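Local coordinates for protein endo-beta-N-acetylglucosaminidase F1 (Bacteroides thetaiotaomicron VPI-5482, PDB 6TCV) that probably cleaves high-mannose N-glycans between the two core N-acetylglucosamines, as an endo-beta-N-acetylglucosaminidase from a human gut bacterium, at residues 199-204 with 242-247. The protein carries 2 engineered substitutions. Numbering follows the deposited sequence. Where two conformers were deposited one is given.
With NAG (2-acetamido-2-deoxy-beta-D-glucopyranose), chain B; MAN (alpha-D-mannopyranose), chain C.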
ATOM      1  N   VAL A 199       3.130   4.515  -5.264  1.00 11.72           N
ATOM      2  CA  VAL A 199       3.245   5.967  -5.150  1.00 11.54           C
ATOM      3  C   VAL A 199       2.160   6.515  -4.253  1.00 11.93           C
ATOM      4  O   VAL A 199       1.089   5.918  -4.151  1.00 12.89           O
ATOM      5  CB  VAL A 199       3.234   6.647  -6.527  1.00 13.56           C
ATOM      6  CG1 VAL A 199       4.295   6.059  -7.474  1.00 13.56           C
ATOM      7  CG2 VAL A 199       1.878   6.621  -7.153  1.00 14.69           C
ATOM      8  N   VAL A 200       2.486   7.581  -3.544  1.00 11.91           N
ATOM      9  CA  VAL A 200       1.588   8.232  -2.602  1.00 11.58           C
ATOM     10  C   VAL A 200       1.288   9.648  -3.049  1.00 11.28           C
ATOM     11  O   VAL A 200       2.201  10.436  -3.347  1.00 11.51           O
ATOM     12  CB  VAL A 200       2.184   8.232  -1.194  1.00 12.18           C
ATOM     13  CG1 VAL A 200       1.244   8.909  -0.203  1.00 12.76           C
ATOM     14  CG2 VAL A 200       2.501   6.838  -0.729  1.00 13.17           C
ATOM     15  N   LEU A 201       0.001  10.001  -3.029  1.00 11.40           N
ATOM     16  CA  LEU A 201      -0.447  11.374  -3.240  1.00 11.44           C
ATOM     17  C   LEU A 201      -0.385  12.101  -1.912  1.00 11.61           C
ATOM     18  O   LEU A 201      -1.279  11.941  -1.064  1.00 12.33           O
ATOM     19  CB  LEU A 201      -1.853  11.375  -3.813  1.00 11.96           C
ATOM     20  CG  LEU A 201      -2.063  10.428  -4.990  1.00 12.78           C
ATOM     21  CD1 LEU A 201      -3.536  10.482  -5.438  1.00 14.40           C
ATOM     22  CD2 LEU A 201      -1.116  10.689  -6.152  1.00 13.72           C
ATOM     23  N   PHE A 202       0.690  12.862  -1.699  1.00 11.53           N
ATOM     24  CA  PHE A 202       0.962  13.478  -0.389  1.00 12.06           C
ATOM     25  C   PHE A 202       0.534  14.939  -0.480  1.00 11.17           C
ATOM     26  O   PHE A 202       1.155  15.740  -1.182  1.00 12.89           O
ATOM     27  CB  PHE A 202       2.452  13.341  -0.075  1.00 12.33           C
ATOM     28  CG  PHE A 202       2.814  13.734   1.345  1.00 11.79           C
ATOM     29  CD1 PHE A 202       2.658  12.809   2.369  1.00 12.08           C
ATOM     30  CD2 PHE A 202       3.382  14.956   1.625  1.00 12.16           C
ATOM     31  CE1 PHE A 202       3.018  13.153   3.651  1.00 12.19           C
ATOM     32  CE2 PHE A 202       3.749  15.314   2.897  1.00 12.98           C
ATOM     33  CZ  PHE A 202       3.591  14.404   3.906  1.00 12.95           C
ATOM     34  N   ALA A 203      -0.531  15.330   0.224  1.00 11.97           N
ATOM     35  CA  ALA A 203      -1.395  14.489   1.088  1.00 12.21           C
ATOM     36  C   ALA A 203      -2.748  15.119   1.256  1.00 12.73           C
ATOM     37  O   ALA A 203      -2.851  16.363   1.391  1.00 12.70           O
ATOM     38  CB  ALA A 203      -0.800  14.310   2.492  1.00 13.85           C
ATOM     39  N   ALA A 204      -3.775  14.270   1.326  1.00 12.42           N
ATOM     40  CA  ALA A 204      -5.039  14.663   1.935  1.00 12.24           C
ATOM     41  C   ALA A 204      -4.811  14.793   3.434  1.00 12.50           C
ATOM     42  O   ALA A 204      -3.842  14.303   3.997  1.00 12.58           O
ATOM     43  CB  ALA A 204      -6.123  13.605   1.667  1.00 12.60           C
ATOM     44  N   VAL A 242       1.215   0.287 -11.361  1.00 12.21           N
ATOM     45  CA  VAL A 242       1.648   1.068 -10.197  1.00 13.19           C
ATOM     46  C   VAL A 242       0.469   1.154  -9.220  1.00 12.65           C
ATOM     47  O   VAL A 242      -0.681   1.393  -9.631  1.00 14.37           O
ATOM     48  CB  VAL A 242       2.057   2.482 -10.641  1.00 13.40           C
ATOM     49  CG1 VAL A 242       2.437   3.362  -9.475  1.00 14.37           C
ATOM     50  CG2 VAL A 242       3.207   2.431 -11.631  1.00 14.73           C
ATOM     51  N   LYS A 243       0.755   0.993  -7.932  0.52 12.12           N
ATOM     52  CA  LYS A 243      -0.283   1.160  -6.919  0.52 12.63           C
ATOM     53  C   LYS A 243      -0.273   2.597  -6.425  0.52 13.07           C
ATOM     54  O   LYS A 243       0.766   3.082  -5.938  0.52 13.08           O
ATOM     55  CB  LYS A 243      -0.043   0.211  -5.751  0.52 14.79           C
ATOM     56  CG  LYS A 243      -0.145  -1.251  -6.129  0.52 15.45           C
ATOM     57  CD  LYS A 243       0.055  -2.137  -4.915  0.52 17.53           C
ATOM     58  CE  LYS A 243      -0.343  -3.577  -5.214  0.52 21.69           C
ATOM     59  NZ  LYS A 243       0.462  -4.135  -6.302  0.52 27.39           N
ATOM     60  N   VAL A 244      -1.440   3.258  -6.513  1.00 11.39           N
ATOM     61  CA  VAL A 244      -1.591   4.668  -6.176  1.00 11.58           C
ATOM     62  C   VAL A 244      -2.311   4.757  -4.842  1.00 11.15           C
ATOM     63  O   VAL A 244      -3.471   4.339  -4.732  1.00 12.11           O
ATOM     64  CB  VAL A 244      -2.328   5.447  -7.262  1.00 11.76           C
ATOM     65  CG1 VAL A 244      -2.533   6.897  -6.816  1.00 13.54           C
ATOM     66  CG2 VAL A 244      -1.576   5.387  -8.576  1.00 12.97           C
ATOM     67  N   LEU A 245      -1.644   5.302  -3.831  1.00 10.99           N
ATOM     68  CA  LEU A 245      -2.201   5.418  -2.493  1.00 11.41           C
ATOM     69  C   LEU A 245      -2.553   6.867  -2.213  1.00 12.00           C
ATOM     70  O   LEU A 245      -1.840   7.791  -2.611  1.00 12.43           O
ATOM     71  CB  LEU A 245      -1.213   4.976  -1.414  1.00 11.82           C
ATOM     72  CG  LEU A 245      -0.503   3.648  -1.619  1.00 12.61           C
ATOM     73  CD1 LEU A 245       0.300   3.244  -0.410  1.00 12.55           C
ATOM     74  CD2 LEU A 245      -1.470   2.540  -1.982  1.00 13.75           C
ATOM     75  N   LEU A 246      -3.618   7.068  -1.435  1.00 11.09           N
ATOM     76  CA  LEU A 246      -3.922   8.392  -0.906  1.00 12.37           C
ATOM     77  C   LEU A 246      -3.104   8.598   0.361  1.00 11.41           C
ATOM     78  O   LEU A 246      -3.148   7.773   1.283  1.00 12.32           O
ATOM     79  CB  LEU A 246      -5.412   8.500  -0.592  1.00 12.74           C
ATOM     80  CG  LEU A 246      -5.906   9.906  -0.168  1.00 12.94           C
ATOM     81  CD1 LEU A 246      -5.674  10.923  -1.284  1.00 14.07           C
ATOM     82  CD2 LEU A 246      -7.371   9.808   0.237  1.00 15.79           C
ATOM     83  N   GLY A 247      -2.313   9.664   0.414  1.00 11.58           N
ATOM     84  CA  GLY A 247      -1.653  10.026   1.660  1.00 11.69           C
ATOM     85  C   GLY A 247      -2.621  10.787   2.557  1.00 11.04           C
ATOM     86  O   GLY A 247      -3.378  11.635   2.092  1.00 12.48           O
TER
HETATM   87  C1  NAG B   2       8.403  15.055   7.023  1.00 13.61           C
HETATM   88  C2  NAG B   2       7.061  14.846   6.345  1.00 13.75           C
HETATM   89  C3  NAG B   2       6.599  16.028   5.489  1.00 13.59           C
HETATM   90  C4  NAG B   2       7.706  17.057   5.362  1.00 13.27           C
HETATM   91  C5  NAG B   2       8.992  16.332   5.014  1.00 13.51           C
HETATM   92  C6  NAG B   2      10.163  17.256   4.700  1.00 14.60           C
HETATM   93  C7  NAG B   2       6.142  12.672   5.648  1.00 15.19           C
HETATM   94  C8  NAG B   2       6.387  11.439   4.799  1.00 13.94           C
HETATM   95  N2  NAG B   2       7.076  13.615   5.575  1.00 15.21           N
HETATM   96  O3  NAG B   2       5.448  16.630   6.089  1.00 13.50           O
HETATM   97  O4  NAG B   2       7.355  17.944   4.287  1.00 13.24           O
HETATM   98  O5  NAG B   2       9.418  15.513   6.122  1.00 13.47           O
HETATM   99  O6  NAG B   2      11.327  16.518   4.518  1.00 16.02           O
HETATM  100  O7  NAG B   2       5.152  12.795   6.379  1.00 16.40           O
HETATM  101  C1  MAN C   8       0.441  21.737   3.355  1.00 13.80           C
HETATM  102  C2  MAN C   8      -1.042  21.769   3.011  1.00 13.25           C
HETATM  103  C3  MAN C   8      -1.637  20.401   3.299  1.00 13.34           C
HETATM  104  C4  MAN C   8      -0.873  19.292   2.586  1.00 12.42           C
HETATM  105  C5  MAN C   8       0.622  19.375   2.883  1.00 12.74           C
HETATM  106  C6  MAN C   8       1.451  18.464   2.000  1.00 12.87           C
HETATM  107  O2  MAN C   8      -1.168  22.164   1.627  1.00 14.08           O
HETATM  108  O3  MAN C   8      -2.990  20.373   2.843  1.00 14.03           O
HETATM  109  O4  MAN C   8      -1.303  18.022   3.071  1.00 13.16           O
HETATM  110  O5  MAN C   8       1.091  20.720   2.619  1.00 13.73           O
HETATM  111  O6  MAN C   8       2.852  18.642   2.287  1.00 13.41           O
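On one face of the Phe-202 ring lies Ala-203 CB, offset toward the rim, and NAG O3 meets its edge in plane; NAG O7 comes in obliquely, 3.3 Å from Phe-202 CZ, as does MAN O6 near CE2, while Phe-404 packs edge-to-face. CG anti to the backbone N (chi1 -171°) sets the ring beside NAG and MAN, and it makes no side-chain contact with 242-247. With the ring cut back to an alanine, NAG O7 and MAN O6 would probably lose the surface they lie against and Phe-404 its edge-to-face partner. The cis peptide before Ala-203 falls between this ring and the Ala-203 carbonyl, whose O accepts MAN O4 at 2.8 Å. Across the strands, Val-199 N bonds to Lys-243 O (2.8 Å) and Val-199 O accepts Leu-245 N, so Val-199 straddles Val-244; Leu-201 N then takes Leu-245 O, a parallel ladder with strand directions 20° apart. Gly-247 N reaches Leu-201 O from above the carbonyl plane (142° at the hydrogen). Val-200 CG1 rests 3.6 Å from the bare Gly-247 CA. On the other face, Leu-201 CD1 meets Val-244 CG1 at 4.0 Å. Strand 198-209, flanked by parallel strands 169-175 and 243-249, fits a GH18-type (beta/alpha)8 barrel, with the glycan over its C-terminal strand ends.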